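Local coordinates for lipopolysaccharide core biosynthesis protein (Thermoplasma volcanium GSS1, PDB 3GLV) that probably transfers the AMP portion of ATP to FMN, producing the coenzyme FAD and releasing diphosphate with the help of a divalent metal cation, at residues T8-I13 / V35-S40; E31-V36 / R68-H73. All coordinates share one frame; numbering follows the deposited sequence.

Contact 1 (T8-I13 / V35-S40) and contact 2 (E31-V36 / R68-H73) share strand 31-36, which lies between strands 4-9 and 68-71 in one parallel sheet. Both are partly buried, with valines of the shared strand inside. Contact 2 is the larger, a strand pair of mostly aliphatic side chains, with charge at its exposed end where R68 meets E31. Contact 1 has just a short ladder, then leaves the sheet at the strand ends, where backbone NH groups of V10 and F11 hold a sulfate in the inferred ATP site. The contacts touch each other: the F11 ring packs on V34, and R38 NE probably hydrogen-bonds G72 O.

Contact 1: T8-I13 / V35-S40; sequences TGVFDI and VVARDS. With SO4 (sulfate ion), chain C.
The F11 ring turns an edge to strand 31-36: V35 O lies near the ring plane, 4.4 Å from F11 CE2. V36 CG2 approaches the same ring obliquely, 4.3 Å from F11 CD2, while sulfate O3 sits over one face; H18 adds an edge-to-face ring contact. Because G9 has no side chain, the F11 ring can lie close against it, its CZ where a side chain would have collided.

Two backbone bonds cross at the C-terminal ends of parallel strands 4-9 and 31-36, the second from A37 just beyond its strand. G9 N donates to V35 O at 3.1 Å, and A37 N donates to G9 O at 2.9 Å. The CA-H groups of T8 and V36 lean on the same two oxygens. On one face of the sheet, the side chains of T8 and V35 lie side by side, pointing the same way, T8 CG2 against V35 CB. Past the ladder, V10 CG2, set anti to its own carbonyl carbon, meets A37 CB at 4.0 Å. R56 of helix 53-60 bridges the two segments, its NH1 hydrogen-bonding both V10 O and A37 O.

The sulfate, probably from the crystallisation liquor, is gripped by main-chain NH groups: V10 N to O2 and F11 N to O3, each 2.7 Å and fairly straight, with a weak second bond from V10 N to O3. H18 NE2 supplies another. V10, F11 and H18 are inferred ATP-binding residues, and this pair of successive NH donors is consistent with a place for a nucleotide phosphate, its negative charge met by peptide dipoles.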
loop_
_atom_site.group_PDB
_atom_site.type_symbol
_atom_site.label_atom_id
_atom_site.label_comp_id
_atom_site.label_asym_id
_atom_site.label_seq_id
_atom_site.Cartn_x
_atom_site.Cartn_y
_atom_site.Cartn_z
ATOM N N THR A 8 10.830 -2.470 -10.832
ATOM C CA THR A 8 11.879 -2.575 -9.802
ATOM C C THR A 8 11.901 -1.325 -8.903
ATOM O O THR A 8 11.466 -0.264 -9.301
ATOM C CB THR A 8 13.278 -2.717 -10.434
ATOM O OG1 THR A 8 13.517 -1.569 -11.268
ATOM C CG2 THR A 8 13.388 -3.906 -11.329
ATOM N N GLY A 9 12.511 -1.405 -7.730
ATOM C CA GLY A 9 12.668 -0.221 -6.849
ATOM C C GLY A 9 13.034 -0.677 -5.450
ATOM O O GLY A 9 13.084 -1.896 -5.177
ATOM N N VAL A 10 13.313 0.303 -4.593
ATOM C CA VAL A 10 13.537 0.101 -3.191
ATOM C C VAL A 10 12.222 0.070 -2.444
ATOM O O VAL A 10 12.048 -0.781 -1.621
ATOM C CB VAL A 10 14.486 1.209 -2.623
ATOM C CG1 VAL A 10 14.651 1.053 -1.168
ATOM C CG2 VAL A 10 15.933 1.200 -3.366
ATOM N N PHE A 11 11.320 1.025 -2.730
ATOM C CA PHE A 11 10.012 1.154 -2.075
ATOM C C PHE A 11 10.149 1.242 -0.564
ATOM O O PHE A 11 9.541 0.476 0.164
ATOM C CB PHE A 11 9.070 -0.021 -2.477
ATOM C CG PHE A 11 8.947 -0.197 -3.991
ATOM C CD1 PHE A 11 8.245 0.747 -4.750
ATOM C CD2 PHE A 11 9.592 -1.258 -4.659
ATOM C CE1 PHE A 11 8.160 0.626 -6.145
ATOM C CE2 PHE A 11 9.522 -1.388 -6.046
ATOM C CZ PHE A 11 8.805 -0.426 -6.787
ATOM N N ASP A 12 10.987 2.158 -0.101
ATOM C CA ASP A 12 11.241 2.279 1.341
ATOM C C ASP A 12 10.004 2.839 2.064
ATOM O O ASP A 12 9.367 2.139 2.887
ATOM C CB ASP A 12 12.485 3.124 1.601
ATOM C CG ASP A 12 12.951 3.063 3.022
ATOM O OD1 ASP A 12 12.697 2.043 3.745
ATOM O OD2 ASP A 12 13.637 4.054 3.400
ATOM N N ILE A 13 9.654 4.068 1.745
ATOM C CA ILE A 13 8.434 4.675 2.272
ATOM C C ILE A 13 7.466 4.788 1.125
ATOM O O ILE A 13 7.748 5.556 0.177
ATOM C CB ILE A 13 8.671 6.074 2.841
ATOM C CG1 ILE A 13 9.737 6.053 3.928
ATOM C CG2 ILE A 13 7.317 6.713 3.401
ATOM C CD1 ILE A 13 9.375 5.124 5.045
ATOM N N VAL A 35 10.283 -6.293 -8.439
ATOM C CA VAL A 35 11.549 -6.733 -7.848
ATOM C C VAL A 35 12.062 -5.656 -6.891
ATOM O O VAL A 35 12.338 -4.516 -7.284
ATOM C CB VAL A 35 12.618 -7.027 -8.938
ATOM C CG1 VAL A 35 13.999 -7.452 -8.317
ATOM C CG2 VAL A 35 12.081 -8.049 -9.964
ATOM N N VAL A 36 12.136 -6.031 -5.630
ATOM C CA VAL A 36 12.402 -5.127 -4.513
ATOM C C VAL A 36 13.894 -5.220 -4.134
ATOM O O VAL A 36 14.396 -6.327 -3.864
ATOM C CB VAL A 36 11.523 -5.523 -3.283
ATOM C CG1 VAL A 36 11.882 -4.664 -2.041
ATOM C CG2 VAL A 36 10.063 -5.394 -3.619
ATOM N N ALA A 37 14.602 -4.091 -4.107
ATOM C CA ALA A 37 16.053 -4.092 -3.843
ATOM C C ALA A 37 16.378 -4.633 -2.445
ATOM O O ALA A 37 15.708 -4.297 -1.477
ATOM C CB ALA A 37 16.609 -2.689 -4.001
ATOM N N ARG A 38 17.375 -5.517 -2.364
ATOM C CA ARG A 38 17.970 -5.909 -1.110
ATOM C C ARG A 38 18.550 -4.706 -0.397
ATOM O O ARG A 38 18.924 -3.716 -1.004
ATOM C CB ARG A 38 19.097 -6.930 -1.341
ATOM C CG ARG A 38 18.526 -8.272 -1.748
ATOM C CD ARG A 38 19.491 -9.382 -1.913
ATOM N NE ARG A 38 18.745 -10.583 -2.296
ATOM C CZ ARG A 38 18.180 -11.446 -1.441
ATOM N NH1 ARG A 38 18.301 -11.287 -0.127
ATOM N NH2 ARG A 38 17.487 -12.492 -1.907
ATOM N N ASP A 39 18.637 -4.824 0.910
ATOM C CA ASP A 39 19.250 -3.776 1.723
ATOM C C ASP A 39 20.700 -3.471 1.323
ATOM O O ASP A 39 21.077 -2.301 1.260
ATOM C CB ASP A 39 19.165 -4.113 3.221
ATOM C CG ASP A 39 17.718 -4.073 3.787
ATOM O OD1 ASP A 39 16.900 -3.111 3.482
ATOM O OD2 ASP A 39 17.421 -4.980 4.627
ATOM N N SER A 40 21.511 -4.483 1.003
ATOM C CA SER A 40 22.900 -4.210 0.546
ATOM C C SER A 40 22.944 -3.390 -0.748
ATOM O O SER A 40 23.688 -2.409 -0.865
ATOM C CB SER A 40 23.730 -5.500 0.362
ATOM O OG SER A 40 23.017 -6.536 -0.334
HETATM S S SO4 C . 12.515 3.716 -5.430
HETATM O O1 SO4 C . 13.426 4.754 -4.919
HETATM O O2 SO4 C . 13.342 2.628 -5.948
HETATM O O3 SO4 C . 11.742 3.140 -4.305
HETATM O O4 SO4 C . 11.782 4.416 -6.489
#

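Contact 2: E31-V36 / R68-H73; sequences ELVVVV and RAILGH
R68 folds back over V33, and the two side chains lie alongside each other, pointing the same way. The bend at its third torsion (chi3 56°) brings the guanidinium over V33: V33 CG1 lies against one face, offset toward its rim, and V33 CG2 is 3.4 Å from R68 NH1. E31 comes in from another direction, its chain extended, and places OE2 at the guanidinium edge. The carboxylate and guanidinium planes are turned 49° apart, and the salt bridge from E31 OE2 to R68 NH1 is long at 3.7 Å. The other carboxylate oxygen of E31 pairs with R4, whose guanidinium also lies near R68, so E31 probably offsets the charge of both arginines.

Farther along the same face, I70 CG1 reaches across V35 and touches its CG2 at 4.1 Å. V35 CG1 presses on the bare CA of G72, 3.4 Å away. On the reverse face A69 neighbours V34, and the end of the L71 side chain turns back to V36, with CD1 3.6 Å from V36 O and next to V36 CB.

Between the two faces runs a regular ladder: R68 N to L32 O, V34 N to R68 O, I70 N to V34 O, V36 N to I70 O (2.8 Å) and G72 N to V36 O. Strand 68-71 is thereby joined in parallel, at 22°, as an outermost strand of the chain's 3-2-1-4-5 sheet, the Rossmann-like arrangement of the HUP nucleotidyltransferases.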
loop_
_atom_site.group_PDB
_atom_site.type_symbol
_atom_site.label_atom_id
_atom_site.label_comp_id
_atom_site.label_asym_id
_atom_site.label_seq_id
_atom_site.Cartn_x
_atom_site.Cartn_y
_atom_site.Cartn_z
ATOM N N GLU A 31 0.239 -9.680 -15.682
ATOM C CA GLU A 31 0.865 -10.008 -14.423
ATOM C C GLU A 31 1.959 -8.953 -14.146
ATOM O O GLU A 31 2.809 -8.736 -14.957
ATOM C CB GLU A 31 1.480 -11.396 -14.523
ATOM C CG GLU A 31 2.156 -11.898 -13.268
ATOM C CD GLU A 31 3.035 -13.086 -13.510
ATOM O OE1 GLU A 31 3.580 -13.212 -14.612
ATOM O OE2 GLU A 31 3.245 -13.867 -12.577
ATOM N N LEU A 32 1.903 -8.310 -12.980
ATOM C CA LEU A 32 2.972 -7.453 -12.501
ATOM C C LEU A 32 3.815 -8.149 -11.441
ATOM O O LEU A 32 3.291 -8.560 -10.402
ATOM C CB LEU A 32 2.409 -6.140 -11.977
ATOM C CG LEU A 32 3.454 -5.147 -11.443
ATOM C CD1 LEU A 32 4.405 -4.678 -12.543
ATOM C CD2 LEU A 32 2.750 -3.924 -10.814
ATOM N N VAL A 33 5.119 -8.330 -11.776
ATOM C CA VAL A 33 6.146 -8.820 -10.857
ATOM C C VAL A 33 6.947 -7.622 -10.459
ATOM O O VAL A 33 7.497 -6.855 -11.315
ATOM C CB VAL A 33 7.052 -9.948 -11.497
ATOM C CG1 VAL A 33 8.132 -10.429 -10.517
ATOM C CG2 VAL A 33 6.215 -11.181 -12.028
ATOM N N VAL A 34 7.043 -7.403 -9.158
ATOM C CA VAL A 34 7.893 -6.313 -8.660
ATOM C C VAL A 34 9.141 -6.843 -8.027
ATOM O O VAL A 34 9.089 -7.788 -7.141
ATOM C CB VAL A 34 7.119 -5.386 -7.661
ATOM C CG1 VAL A 34 8.048 -4.271 -7.137
ATOM C CG2 VAL A 34 5.838 -4.830 -8.303
ATOM N N VAL A 35 10.283 -6.293 -8.439
ATOM C CA VAL A 35 11.549 -6.733 -7.848
ATOM C C VAL A 35 12.062 -5.656 -6.891
ATOM O O VAL A 35 12.338 -4.516 -7.284
ATOM C CB VAL A 35 12.618 -7.027 -8.938
ATOM C CG1 VAL A 35 13.999 -7.452 -8.317
ATOM C CG2 VAL A 35 12.081 -8.049 -9.964
ATOM N N VAL A 36 12.136 -6.031 -5.630
ATOM C CA VAL A 36 12.402 -5.127 -4.513
ATOM C C VAL A 36 13.894 -5.220 -4.134
ATOM O O VAL A 36 14.396 -6.327 -3.864
ATOM C CB VAL A 36 11.523 -5.523 -3.283
ATOM C CG1 VAL A 36 11.882 -4.664 -2.041
ATOM C CG2 VAL A 36 10.063 -5.394 -3.619
ATOM N N ARG A 68 2.999 -10.369 -7.981
ATOM C CA ARG A 68 4.106 -11.069 -7.305
ATOM C C ARG A 68 5.232 -10.118 -6.997
ATOM O O ARG A 68 5.552 -9.232 -7.800
ATOM C CB ARG A 68 4.676 -12.189 -8.187
ATOM C CG ARG A 68 3.933 -13.478 -8.024
ATOM C CD ARG A 68 4.461 -14.555 -8.979
ATOM N NE ARG A 68 5.892 -14.749 -8.774
ATOM C CZ ARG A 68 6.829 -14.695 -9.724
ATOM N NH1 ARG A 68 6.519 -14.455 -11.007
ATOM N NH2 ARG A 68 8.098 -14.890 -9.375
ATOM N N ALA A 69 5.865 -10.344 -5.847
ATOM C CA ALA A 69 7.013 -9.556 -5.452
ATOM C C ALA A 69 8.123 -10.430 -4.981
ATOM O O ALA A 69 7.905 -11.383 -4.215
ATOM C CB ALA A 69 6.626 -8.530 -4.387
ATOM N N ILE A 70 9.325 -10.099 -5.440
ATOM C CA ILE A 70 10.521 -10.809 -5.072
ATOM C C ILE A 70 11.699 -9.905 -4.754
ATOM O O ILE A 70 11.808 -8.744 -5.214
ATOM C CB ILE A 70 10.951 -11.845 -6.131
ATOM C CG1 ILE A 70 11.289 -11.182 -7.451
ATOM C CG2 ILE A 70 9.841 -12.944 -6.364
ATOM C CD1 ILE A 70 11.989 -12.156 -8.345
ATOM N N LEU A 71 12.612 -10.442 -3.971
ATOM C CA LEU A 71 13.866 -9.744 -3.716
ATOM C C LEU A 71 14.786 -9.838 -4.954
ATOM O O LEU A 71 14.889 -10.870 -5.610
ATOM C CB LEU A 71 14.528 -10.313 -2.465
ATOM C CG LEU A 71 14.467 -9.546 -1.124
ATOM C CD1 LEU A 71 13.491 -8.436 -1.029
ATOM C CD2 LEU A 71 14.348 -10.507 0.101
ATOM N N GLY A 72 15.476 -8.769 -5.257
ATOM C CA GLY A 72 16.415 -8.772 -6.340
ATOM C C GLY A 72 17.745 -9.443 -6.014
ATOM O O GLY A 72 17.936 -9.992 -4.955
ATOM N N HIS A 73 18.651 -9.394 -6.968
ATOM C CA HIS A 73 19.945 -10.022 -6.836
ATOM C C HIS A 73 21.032 -9.038 -6.584
ATOM O O HIS A 73 21.276 -8.130 -7.342
ATOM C CB HIS A 73 20.292 -10.838 -8.060
ATOM C CG HIS A 73 19.672 -12.184 -8.059
ATOM N ND1 HIS A 73 19.817 -13.055 -7.015
ATOM C CD2 HIS A 73 18.871 -12.792 -8.952
ATOM C CE1 HIS A 73 19.150 -14.158 -7.272
ATOM N NE2 HIS A 73 18.567 -14.024 -8.443
#